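Local structure of Thiol:disulfide interchange protein DsbA (Pseudomonas aeruginosa, 4ZL8) at residues 13-18 and 146-151; 42-47 and 60-65; 48-53 and 174-179; 154-157 and 163-166. The protein probably introduces disulfide bonds into other periplasmic proteins by passing on its own redox-active disulfide, as a member of the DsbA branch of the thioredoxin family. The protein carries 1 engineered substitution. One frame throughout, in Å; residues are numbered along the deposited sequence.

Interaction 1: residues 13-18 and 146-151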
loop_
_atom_site.group_PDB
_atom_site.type_symbol
_atom_site.label_atom_id
_atom_site.label_comp_id
_atom_site.label_asym_id
_atom_site.label_seq_id
_atom_site.Cartn_x
_atom_site.Cartn_y
_atom_site.Cartn_z
ATOM N N VAL A 13 7.887 11.464 11.384
ATOM C CA VAL A 13 7.208 12.660 11.864
ATOM C C VAL A 13 5.819 12.277 12.352
ATOM O O VAL A 13 5.224 11.327 11.862
ATOM C CB VAL A 13 7.105 13.758 10.774
ATOM C CG1 VAL A 13 8.467 14.185 10.314
ATOM C CG2 VAL A 13 6.232 13.296 9.595
ATOM N N GLU A 14 5.325 13.039 13.315
ATOM C CA GLU A 14 3.944 12.898 13.759
ATOM C C GLU A 14 3.058 13.875 12.983
ATOM O O GLU A 14 3.358 15.070 12.878
ATOM C CB GLU A 14 3.827 13.154 15.257
ATOM C CG GLU A 14 2.453 12.800 15.775
ATOM C CD GLU A 14 2.386 12.703 17.281
ATOM O OE1 GLU A 14 1.281 12.929 17.816
ATOM O OE2 GLU A 14 3.424 12.393 17.917
ATOM N N LEU A 15 1.980 13.359 12.408
ATOM C CA LEU A 15 1.035 14.212 11.709
ATOM C C LEU A 15 0.276 15.064 12.727
ATOM O O LEU A 15 -0.320 14.519 13.663
ATOM C CB LEU A 15 0.066 13.336 10.905
ATOM C CG LEU A 15 0.696 12.439 9.841
ATOM C CD1 LEU A 15 -0.350 11.605 9.149
ATOM C CD2 LEU A 15 1.442 13.277 8.813
ATOM N N SER A 16 0.258 16.383 12.537
ATOM C CA SER A 16 -0.421 17.262 13.469
ATOM C C SER A 16 -1.946 17.061 13.428
ATOM O O SER A 16 -2.635 17.352 14.422
ATOM C CB SER A 16 -0.041 18.721 13.254
ATOM O OG SER A 16 -0.564 19.251 12.056
ATOM N N SER A 17 -2.447 16.563 12.296
ATOM C CA SER A 17 -3.850 16.162 12.148
ATOM C C SER A 17 -3.898 14.660 11.850
ATOM O O SER A 17 -3.836 14.267 10.692
ATOM C CB SER A 17 -4.524 16.943 11.020
ATOM O OG SER A 17 -4.614 18.331 11.312
ATOM N N PRO A 18 -3.956 13.828 12.903
ATOM C CA PRO A 18 -4.050 12.382 12.702
ATOM C C PRO A 18 -5.252 12.003 11.850
ATOM O O PRO A 18 -6.283 12.682 11.844
ATOM C CB PRO A 18 -4.196 11.823 14.117
ATOM C CG PRO A 18 -3.624 12.870 15.011
ATOM C CD PRO A 18 -3.892 14.189 14.331
ATOM N N MET A 146 -3.496 12.537 0.480
ATOM C CA MET A 146 -3.481 13.963 0.773
ATOM C C MET A 146 -3.439 14.243 2.277
ATOM O O MET A 146 -2.705 15.102 2.742
ATOM C CB MET A 146 -4.702 14.637 0.153
ATOM C CG MET A 146 -4.693 14.612 -1.378
ATOM S SD MET A 146 -6.261 15.151 -2.111
ATOM C CE MET A 146 -6.399 16.790 -1.413
ATOM N N ALA A 147 -4.239 13.501 3.035
ATOM C CA ALA A 147 -4.269 13.669 4.488
ATOM C C ALA A 147 -2.957 13.249 5.147
ATOM O O ALA A 147 -2.559 13.810 6.162
ATOM C CB ALA A 147 -5.428 12.872 5.089
ATOM N N TYR A 148 -2.288 12.244 4.583
ATOM C CA TYR A 148 -0.984 11.822 5.085
ATOM C C TYR A 148 0.127 12.764 4.621
ATOM O O TYR A 148 1.260 12.648 5.109
ATOM C CB TYR A 148 -0.645 10.409 4.605
ATOM C CG TYR A 148 -1.567 9.289 5.015
ATOM C CD1 TYR A 148 -2.167 9.234 6.259
ATOM C CD2 TYR A 148 -1.828 8.255 4.127
ATOM C CE1 TYR A 148 -3.021 8.188 6.599
ATOM C CE2 TYR A 148 -2.659 7.215 4.464
ATOM C CZ TYR A 148 -3.245 7.180 5.704
ATOM O OH TYR A 148 -4.080 6.137 6.021
ATOM N N GLN A 149 -0.210 13.653 3.681
ATOM C CA GLN A 149 0.751 14.565 3.041
ATOM C C GLN A 149 1.955 13.805 2.478
ATOM O O GLN A 149 3.118 14.193 2.634
ATOM C CB GLN A 149 1.163 15.650 4.015
ATOM C CG GLN A 149 -0.009 16.568 4.375
ATOM C CD GLN A 149 0.357 17.599 5.426
ATOM O OE1 GLN A 149 0.416 17.289 6.605
ATOM N NE2 GLN A 149 0.643 18.807 4.994
ATOM N N VAL A 150 1.659 12.714 1.792
ATOM C CA VAL A 150 2.685 11.873 1.222
ATOM C C VAL A 150 2.988 12.375 -0.178
ATOM O O VAL A 150 2.065 12.667 -0.934
ATOM C CB VAL A 150 2.183 10.429 1.179
ATOM C CG1 VAL A 150 3.080 9.559 0.305
ATOM C CG2 VAL A 150 2.112 9.860 2.581
ATOM N N THR A 151 4.274 12.471 -0.518
ATOM C CA THR A 151 4.667 13.020 -1.818
ATOM C C THR A 151 5.566 12.079 -2.603
ATOM O O THR A 151 6.160 12.468 -3.616
ATOM C CB THR A 151 5.356 14.396 -1.693
ATOM O OG1 THR A 151 6.470 14.303 -0.810
ATOM C CG2 THR A 151 4.369 15.451 -1.176
HETATM O O HOH W 1 -1.055 16.606 9.654
HETATM O O HOH W 2 -4.114 15.069 8.025
#

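Interaction 2: residues 42-47 and 60-65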
loop_
_atom_site.group_PDB
_atom_site.type_symbol
_atom_site.label_atom_id
_atom_site.label_comp_id
_atom_site.label_asym_id
_atom_site.label_seq_id
_atom_site.Cartn_x
_atom_site.Cartn_y
_atom_site.Cartn_z
ATOM N N ALA A 42 11.860 -3.305 -4.898
ATOM C CA ALA A 42 13.046 -3.753 -4.184
ATOM C C ALA A 42 12.797 -3.947 -2.685
ATOM O O ALA A 42 13.517 -4.707 -2.041
ATOM C CB ALA A 42 14.171 -2.778 -4.398
ATOM N N PHE A 43 11.808 -3.249 -2.135
ATOM C CA PHE A 43 11.437 -3.367 -0.721
ATOM C C PHE A 43 10.603 -4.600 -0.435
ATOM O O PHE A 43 10.557 -5.066 0.714
ATOM C CB PHE A 43 10.663 -2.107 -0.333
ATOM C CG PHE A 43 10.421 -1.906 1.154
ATOM C CD1 PHE A 43 11.374 -2.217 2.108
ATOM C CD2 PHE A 43 9.250 -1.290 1.554
ATOM C CE1 PHE A 43 11.124 -1.970 3.466
ATOM C CE2 PHE A 43 9.002 -1.035 2.897
ATOM C CZ PHE A 43 9.949 -1.367 3.851
ATOM N N GLU A 44 9.944 -5.158 -1.449
ATOM C CA GLU A 44 9.044 -6.292 -1.228
ATOM C C GLU A 44 9.649 -7.461 -0.449
ATOM O O GLU A 44 8.992 -7.986 0.455
ATOM C CB GLU A 44 8.453 -6.778 -2.552
ATOM C CG GLU A 44 7.428 -5.817 -3.118
ATOM C CD GLU A 44 6.116 -5.860 -2.374
ATOM O OE1 GLU A 44 5.404 -6.863 -2.528
ATOM O OE2 GLU A 44 5.814 -4.919 -1.614
ATOM N N PRO A 45 10.868 -7.893 -0.779
ATOM C CA PRO A 45 11.400 -9.046 -0.027
ATOM C C PRO A 45 11.617 -8.759 1.463
ATOM O O PRO A 45 11.752 -9.694 2.268
ATOM C CB PRO A 45 12.732 -9.356 -0.723
ATOM C CG PRO A 45 12.653 -8.665 -2.039
ATOM C CD PRO A 45 11.730 -7.508 -1.907
ATOM N N THR A 46 11.614 -7.488 1.833
ATOM C CA THR A 46 11.754 -7.101 3.238
ATOM C C THR A 46 10.381 -6.972 3.904
ATOM O O THR A 46 10.134 -7.561 4.962
ATOM C CB THR A 46 12.541 -5.786 3.353
ATOM O OG1 THR A 46 13.862 -5.981 2.814
ATOM C CG2 THR A 46 12.678 -5.352 4.803
ATOM N N ILE A 47 9.471 -6.244 3.275
ATOM C CA ILE A 47 8.209 -5.927 3.922
ATOM C C ILE A 47 7.216 -7.099 3.849
ATOM O O ILE A 47 6.424 -7.291 4.757
ATOM C CB ILE A 47 7.589 -4.604 3.371
ATOM C CG1 ILE A 47 6.439 -4.173 4.279
ATOM C CG2 ILE A 47 7.131 -4.735 1.899
ATOM C CD1 ILE A 47 5.938 -2.799 4.003
ATOM N N PHE A 60 -2.302 -4.472 8.576
ATOM C CA PHE A 60 -1.415 -4.017 7.522
ATOM C C PHE A 60 -2.200 -3.885 6.234
ATOM O O PHE A 60 -2.934 -4.794 5.837
ATOM C CB PHE A 60 -0.272 -5.009 7.313
ATOM C CG PHE A 60 0.602 -4.665 6.147
ATOM C CD1 PHE A 60 1.551 -3.681 6.248
ATOM C CD2 PHE A 60 0.440 -5.320 4.947
ATOM C CE1 PHE A 60 2.340 -3.354 5.151
ATOM C CE2 PHE A 60 1.213 -4.998 3.859
ATOM C CZ PHE A 60 2.145 -4.022 3.960
ATOM N N VAL A 61 -2.006 -2.762 5.555
ATOM C CA VAL A 61 -2.615 -2.587 4.256
ATOM C C VAL A 61 -1.706 -1.802 3.346
ATOM O O VAL A 61 -0.920 -0.973 3.770
ATOM C CB VAL A 61 -3.952 -1.901 4.352
ATOM C CG1 VAL A 61 -3.776 -0.522 4.904
ATOM C CG2 VAL A 61 -4.659 -1.886 2.999
ATOM N N ARG A 62 -1.819 -2.125 2.068
ATOM C CA ARG A 62 -1.196 -1.326 1.060
ATOM C C ARG A 62 -2.211 -0.353 0.527
ATOM O O ARG A 62 -3.392 -0.664 0.405
ATOM C CB ARG A 62 -0.665 -2.164 -0.091
ATOM C CG ARG A 62 0.647 -2.843 0.228
ATOM C CD ARG A 62 1.289 -3.406 -1.023
ATOM N NE ARG A 62 2.504 -4.115 -0.656
ATOM C CZ ARG A 62 2.524 -5.327 -0.129
ATOM N NH1 ARG A 62 1.400 -6.000 0.055
ATOM N NH2 ARG A 62 3.692 -5.870 0.188
ATOM N N LEU A 63 -1.733 0.836 0.207
ATOM C CA LEU A 63 -2.572 1.871 -0.372
ATOM C C LEU A 63 -1.855 2.409 -1.606
ATOM O O LEU A 63 -0.719 2.860 -1.503
ATOM C CB LEU A 63 -2.753 3.013 0.622
ATOM C CG LEU A 63 -3.806 4.055 0.236
ATOM C CD1 LEU A 63 -5.220 3.485 0.282
ATOM C CD2 LEU A 63 -3.640 5.244 1.184
ATOM N N PRO A 64 -2.516 2.347 -2.767
ATOM C CA PRO A 64 -1.841 2.848 -3.962
ATOM C C PRO A 64 -1.800 4.355 -3.957
ATOM O O PRO A 64 -2.797 4.989 -3.630
ATOM C CB PRO A 64 -2.733 2.348 -5.088
ATOM C CG PRO A 64 -4.094 2.366 -4.499
ATOM C CD PRO A 64 -3.902 1.960 -3.049
ATOM N N ALA A 65 -0.659 4.928 -4.328
ATOM C CA ALA A 65 -0.496 6.369 -4.465
ATOM C C ALA A 65 -1.028 6.742 -5.839
ATOM O O ALA A 65 -0.531 6.274 -6.871
ATOM C CB ALA A 65 0.958 6.758 -4.311
#

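Interaction 3: residues 48-53 and 174-179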
loop_
_atom_site.group_PDB
_atom_site.type_symbol
_atom_site.label_atom_id
_atom_site.label_comp_id
_atom_site.label_asym_id
_atom_site.label_seq_id
_atom_site.Cartn_x
_atom_site.Cartn_y
_atom_site.Cartn_z
ATOM N N VAL A 48 7.263 -7.906 2.798
ATOM C CA VAL A 48 6.299 -8.999 2.680
ATOM C C VAL A 48 6.367 -9.988 3.852
ATOM O O VAL A 48 5.359 -10.200 4.532
ATOM C CB VAL A 48 6.393 -9.708 1.312
ATOM C CG1 VAL A 48 5.557 -11.002 1.306
ATOM C CG2 VAL A 48 5.907 -8.779 0.185
ATOM N N PRO A 49 7.524 -10.603 4.114
ATOM C CA PRO A 49 7.484 -11.584 5.202
ATOM C C PRO A 49 7.162 -10.939 6.549
ATOM O O PRO A 49 6.487 -11.539 7.396
ATOM C CB PRO A 49 8.892 -12.192 5.205
ATOM C CG PRO A 49 9.756 -11.212 4.460
ATOM C CD PRO A 49 8.862 -10.471 3.505
ATOM N N TRP A 50 7.634 -9.724 6.769
ATOM C CA TRP A 50 7.329 -9.012 8.013
ATOM C C TRP A 50 5.831 -8.795 8.162
ATOM O O TRP A 50 5.250 -9.000 9.243
ATOM C CB TRP A 50 8.079 -7.670 8.002
ATOM C CG TRP A 50 7.757 -6.717 9.141
ATOM C CD1 TRP A 50 8.349 -6.694 10.359
ATOM C CD2 TRP A 50 6.811 -5.646 9.135
ATOM N NE1 TRP A 50 7.822 -5.678 11.134
ATOM C CE2 TRP A 50 6.869 -5.024 10.404
ATOM C CE3 TRP A 50 5.916 -5.152 8.179
ATOM C CZ2 TRP A 50 6.064 -3.925 10.741
ATOM C CZ3 TRP A 50 5.119 -4.054 8.513
ATOM C CH2 TRP A 50 5.204 -3.454 9.784
ATOM N N SER A 51 5.179 -8.413 7.076
ATOM C CA SER A 51 3.753 -8.104 7.115
ATOM C C SER A 51 2.928 -9.355 7.425
ATOM O O SER A 51 1.853 -9.257 8.032
ATOM C CB SER A 51 3.291 -7.468 5.806
ATOM O OG SER A 51 3.247 -8.401 4.746
ATOM N N GLU A 52 3.440 -10.526 7.070
ATOM C CA GLU A 52 2.699 -11.764 7.258
ATOM C C GLU A 52 2.804 -12.282 8.692
ATOM O O GLU A 52 2.043 -13.175 9.096
ATOM C CB GLU A 52 3.166 -12.813 6.244
ATOM C CG GLU A 52 2.792 -12.452 4.818
ATOM C CD GLU A 52 3.373 -13.385 3.783
ATOM O OE1 GLU A 52 4.174 -14.273 4.146
ATOM O OE2 GLU A 52 3.025 -13.213 2.595
ATOM N N LYS A 53 3.719 -11.713 9.476
ATOM C CA LYS A 53 3.941 -12.169 10.843
ATOM C C LYS A 53 3.464 -11.203 11.916
ATOM O O LYS A 53 3.791 -11.383 13.090
ATOM C CB LYS A 53 5.428 -12.433 11.057
ATOM C CG LYS A 53 5.961 -13.551 10.184
ATOM C CD LYS A 53 7.473 -13.601 10.224
ATOM C CE LYS A 53 8.032 -14.392 9.048
ATOM N NZ LYS A 53 9.484 -14.121 8.843
ATOM N N GLU A 174 15.665 -1.056 8.936
ATOM C CA GLU A 174 15.427 0.001 9.904
ATOM C C GLU A 174 13.981 0.485 9.800
ATOM O O GLU A 174 13.375 0.860 10.797
ATOM C CB GLU A 174 16.393 1.170 9.665
ATOM C CG GLU A 174 17.847 0.886 10.015
ATOM C CD GLU A 174 18.597 0.076 8.968
ATOM O OE1 GLU A 174 18.051 -0.221 7.881
ATOM O OE2 GLU A 174 19.780 -0.256 9.225
ATOM N N THR A 175 13.424 0.501 8.586
ATOM C CA THR A 175 12.041 0.919 8.377
ATOM C C THR A 175 11.069 0.017 9.146
ATOM O O THR A 175 10.095 0.499 9.766
ATOM C CB THR A 175 11.698 0.926 6.873
ATOM O OG1 THR A 175 12.581 1.825 6.198
ATOM C CG2 THR A 175 10.288 1.395 6.603
ATOM N N LEU A 176 11.315 -1.287 9.116
ATOM C CA LEU A 176 10.454 -2.231 9.827
ATOM C C LEU A 176 10.679 -2.165 11.329
ATOM O O LEU A 176 9.724 -2.303 12.103
ATOM C CB LEU A 176 10.757 -3.653 9.376
ATOM C CG LEU A 176 10.745 -4.030 7.901
ATOM C CD1 LEU A 176 11.027 -5.533 7.771
ATOM C CD2 LEU A 176 9.442 -3.661 7.277
ATOM N N LYS A 177 11.914 -1.972 11.772
ATOM C CA LYS A 177 12.151 -1.799 13.204
ATOM C C LYS A 177 11.443 -0.568 13.721
ATOM O O LYS A 177 10.895 -0.573 14.829
ATOM C CB LYS A 177 13.643 -1.684 13.505
ATOM C CG LYS A 177 14.431 -2.920 13.270
ATOM C CD LYS A 177 15.903 -2.698 13.650
ATOM C CE LYS A 177 16.730 -3.923 13.369
ATOM N NZ LYS A 177 18.163 -3.641 13.618
ATOM N N LEU A 178 11.463 0.512 12.952
ATOM C CA LEU A 178 10.775 1.727 13.343
ATOM C C LEU A 178 9.271 1.492 13.369
ATOM O O LEU A 178 8.583 1.907 14.318
ATOM C CB LEU A 178 11.193 2.862 12.402
ATOM C CG LEU A 178 10.430 4.172 12.570
ATOM C CD1 LEU A 178 10.501 4.741 13.979
ATOM C CD2 LEU A 178 10.970 5.186 11.571
ATOM N N ALA A 179 8.739 0.793 12.374
ATOM C CA ALA A 179 7.321 0.436 12.401
ATOM C C ALA A 179 6.992 -0.348 13.671
ATOM O O ALA A 179 5.988 -0.062 14.324
ATOM C CB ALA A 179 6.926 -0.368 11.175
#

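Interaction 4: residues 154-157 and 163-166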
loop_
_atom_site.group_PDB
_atom_site.type_symbol
_atom_site.label_atom_id
_atom_site.label_comp_id
_atom_site.label_asym_id
_atom_site.label_seq_id
_atom_site.Cartn_x
_atom_site.Cartn_y
_atom_site.Cartn_z
ATOM N N PRO A 154 8.195 4.287 -1.761
ATOM C CA PRO A 154 7.302 3.782 -0.707
ATOM C C PRO A 154 7.367 4.658 0.537
ATOM O O PRO A 154 8.432 5.142 0.909
ATOM C CB PRO A 154 7.844 2.381 -0.445
ATOM C CG PRO A 154 9.302 2.461 -0.823
ATOM C CD PRO A 154 9.402 3.456 -1.936
ATOM N N THR A 155 6.212 4.834 1.185
ATOM C CA THR A 155 6.110 5.580 2.437
ATOM C C THR A 155 5.206 4.813 3.366
ATOM O O THR A 155 4.197 4.243 2.950
ATOM C CB THR A 155 5.540 6.979 2.207
ATOM O OG1 THR A 155 6.443 7.731 1.389
ATOM C CG2 THR A 155 5.324 7.743 3.514
ATOM N N MET A 156 5.603 4.779 4.629
ATOM C CA MET A 156 4.841 4.088 5.661
ATOM C C MET A 156 4.093 5.102 6.522
ATOM O O MET A 156 4.602 6.190 6.815
ATOM C CB MET A 156 5.787 3.337 6.591
ATOM C CG MET A 156 6.728 2.366 5.916
ATOM S SD MET A 156 5.890 1.072 4.979
ATOM C CE MET A 156 4.889 0.304 6.214
ATOM N N VAL A 157 2.882 4.723 6.933
ATOM C CA VAL A 157 2.137 5.477 7.938
ATOM C C VAL A 157 1.600 4.502 8.972
ATOM O O VAL A 157 0.918 3.531 8.635
ATOM C CB VAL A 157 0.967 6.328 7.354
ATOM C CG1 VAL A 157 0.268 7.096 8.468
ATOM C CG2 VAL A 157 1.466 7.273 6.274
ATOM N N ARG A 163 4.510 9.202 10.018
ATOM C CA ARG A 163 4.924 8.997 8.625
ATOM C C ARG A 163 6.427 8.856 8.551
ATOM O O ARG A 163 7.155 9.608 9.195
ATOM C CB ARG A 163 4.450 10.160 7.753
ATOM C CG ARG A 163 4.648 9.950 6.266
ATOM C CD ARG A 163 4.329 11.205 5.454
ATOM N NE ARG A 163 5.256 12.280 5.736
ATOM C CZ ARG A 163 4.924 13.551 5.925
ATOM N NH1 ARG A 163 5.871 14.429 6.157
ATOM N NH2 ARG A 163 3.650 13.956 5.907
ATOM N N PHE A 164 6.888 7.901 7.754
ATOM C CA PHE A 164 8.326 7.662 7.606
ATOM C C PHE A 164 8.591 6.921 6.309
ATOM O O PHE A 164 7.680 6.353 5.721
ATOM C CB PHE A 164 8.912 6.916 8.814
ATOM C CG PHE A 164 8.198 5.644 9.186
ATOM C CD1 PHE A 164 7.011 5.692 9.904
ATOM C CD2 PHE A 164 8.735 4.385 8.861
ATOM C CE1 PHE A 164 6.356 4.530 10.279
ATOM C CE2 PHE A 164 8.083 3.220 9.257
ATOM C CZ PHE A 164 6.889 3.301 9.953
ATOM N N ASP A 165 9.832 6.959 5.837
ATOM C CA ASP A 165 10.153 6.219 4.627
ATOM C C ASP A 165 11.510 5.556 4.782
ATOM O O ASP A 165 12.109 5.622 5.863
ATOM C CB ASP A 165 10.024 7.095 3.368
ATOM C CG ASP A 165 10.922 8.307 3.375
ATOM O OD1 ASP A 165 12.050 8.239 3.880
ATOM O OD2 ASP A 165 10.534 9.338 2.766
ATOM N N ILE A 166 11.998 4.888 3.748
ATOM C CA ILE A 166 13.213 4.115 3.897
ATOM C C ILE A 166 14.384 5.039 4.181
ATOM O O ILE A 166 15.264 4.727 4.986
ATOM C CB ILE A 166 13.455 3.205 2.684
ATOM C CG1 ILE A 166 12.317 2.172 2.583
ATOM C CG2 ILE A 166 14.807 2.530 2.793
ATOM C CD1 ILE A 166 12.331 1.339 1.319
HETATM O O HOH W 3 11.082 4.881 1.020
HETATM O O HOH W 4 7.854 9.825 2.420
#

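Interaction 1: residues 13-18 and 146-151
The Tyr148 ring is met at its edge, close to the ring plane, by Leu15, whose CD1 lies 4.2 Å from Tyr148 CD1. The other methyl of Leu15 turns to the backbone instead, CD2 standing 3.8 Å from Tyr148 O. With CG beside the backbone N and anti to the carbonyl carbon (chi1 -60°), Leu15 sends this fork toward the last turn of helix 132-148. That helix ends in a Schellman motif: Gln149 takes positive phi, and Gln149 N bonds back to Met146 O at 3.0 Å. The contact thus joins the chain just after the short edge strand 13-14 of the thioredoxin-fold sheet to the C-terminal end of a helix. Tyr148 O, left at that end, accepts a hydrogen bond from Arg163 NH2, while the Tyr148 side chain packs on strand 27-33. Outside the apolar patch the two segments meet through water. One water lies 2.8 Å from Ser17 O and 2.7 Å from Ala147 O, with more acceptors in reach than it has protons. A second accepts from Ser17 N at 3.0 Å and gives a weak bond to Gln149 OE1.

Interaction 2: residues 42-47 and 60-65
Glu44 and Arg62 reach for each other from opposite directions and close a salt bridge in which Arg62 NH2 donates to Glu44 OE2 at 2.9 Å. The bond is bent, with an N-H...O angle of 137°. It meets OE2 on its syn side, the carboxylate and guanidinium planes being turned 61° apart, so the two groups do not form a flat paired bridge. Each has a second partner: Glu44 OE1 is hydrogen-bonded to His91, and Arg62 NE makes a salt bridge with Glu31 on strand 27-33. Two acids sharing one arginine would be expected to stabilise its positive charge. Arg62 spans the gap because its chain is extended from CG to NE, whereas Glu44 is bent at chi2 (-74°).

This is the layer between helix and sheet in the beta-alpha-beta unit made by strand 27-33, helix 38-52 and strand 58-64, the N-terminal half of the thioredoxin fold. The axes of helix 42-47 and strand 60-64 run nearly antiparallel and come no closer than 13.4 Å, a gap bridged here by long side chains. The redox-active Cys37 and Cys40 lie at the start of the same helix, and Glu44 comes near them without touching.

Beside the salt bridge the filling is apolar. Ile47 CD1 approaches the Phe60 ring obliquely, 3.8 Å from CE1, and Ile47 CG2 lies 4.0 Å from Arg62 NH2. Within the strand segment, Phe60 CE2 lies over one face of the Arg62 guanidinium, offset toward its rim, while Arg62 NH1 lies at the edge of the Phe60 ring.

Interaction 3: residues 48-53 and 174-179
Trp50 and Leu176 carry this helix-to-helix contact, and behind it Val48 O is gripped by two donors one turn on. Ser51 OG gives it a hydrogen bond of 2.8 Å, tilted 20° from the carbonyl plane, and Glu52 N adds another at 3.2 Å. These bonds hold the turn that carries Trp50, in a helix kinked where Pro49 has no N-H to offer.

From that turn the indole reaches across with CG anti to the backbone N (chi1 173°), and it slides past Leu176 in the opposite direction. Leu176 lies over one face, at the five-membered ring and the adjoining CD2-CE3 bond of the six-membered ring. Its CB makes a CH-pi contact 4.0 Å from the centroid of the five-membered ring, only 12° off the normal, and its CD2 sits over the same ring system nearer the rim. Leu176 CD1 turns back toward the root of the side chain and meets Trp50 CB at 3.6 Å. At the far end of the indole, Ala179 CB touches CZ2 at 3.7 Å. Trp50 NE1 is hydrogen-bonded to Asp180, which helps to fix the rotation of the ring.

The pair joins the C-terminal end of helix 38-52 to helix 172-188. Thr175 and Leu178 pack on Phe164 of strand 162-165, so the two helices lie side by side against the face of the sheet that carries Met156 and Phe164.

Interaction 4: residues 154-157 and 163-166
Two backbone hydrogen bonds pair Met156 with Phe164 as an antiparallel hydrogen-bonded pair: Met156 N to Phe164 O at 2.8 Å and Phe164 N to Met156 O at 3.0 Å. Met156 O also receives a CA-H contact from Arg163, whose own pairing with Val157 is of the non-hydrogen-bonded kind.

Apolar contacts divide between the sheet's two faces. On one, Met156 CB stands over the Phe164 ring in a CH-pi contact, 3.6 Å from its centroid; the ring is brought against Met156 CB by a chi1 of 53°, which puts CG between the backbone N and the carbonyl carbon. On the other, Thr155 CG2 rests 3.6 Å from Arg163 CG. Beyond the strands, Pro154 CG meets Ile166 CD1 at 3.9 Å.

Water links the polar groups. One molecule donates both to Thr155 OG1 and to Asp165 OD2, each at 2.7 Å. Thr155 OG1 is also hydrogen-bonded to Gly152 O. Another water accepts from Ile166 N and lies close to Pro154 O. Asp165 itself is the N-cap of the following helix, its OD1 bonded to Ser168 N.

Pro154 follows a cis peptide bond, the cis-proline characteristic of thioredoxin folds, and touches His39 and Cys40 beside the redox-active disulfide. The hairpin of strands 155-158 and 162-165 lies between strand 27-33 and strand 13-14 in the sheet, with Met156 and Phe164 packed against helix 172-188 and Thr155 bonded through its backbone to Leu32.

All four contacts lie about one thioredoxin-fold sheet; interactions 1 and 4 are buried, 2 and 3 only partly so. Interaction 4 is built within the sheet, and it alone of the four has backbone hydrogen bonds across its segments. Interaction 2 spans the layer between the sheet and helix 38-52 and relies on a salt bridge amid apolar chains; interaction 3 uses that same helix further on, but is almost wholly apolar across the gap. Interaction 1 has a buried apolar centre and water at its side. Arg163 belongs to interaction 4 and also borders interaction 1. Met156 reaches Ile47 of interaction 2 and Thr175 of interaction 3, making the hairpin a shared neighbour of the other three.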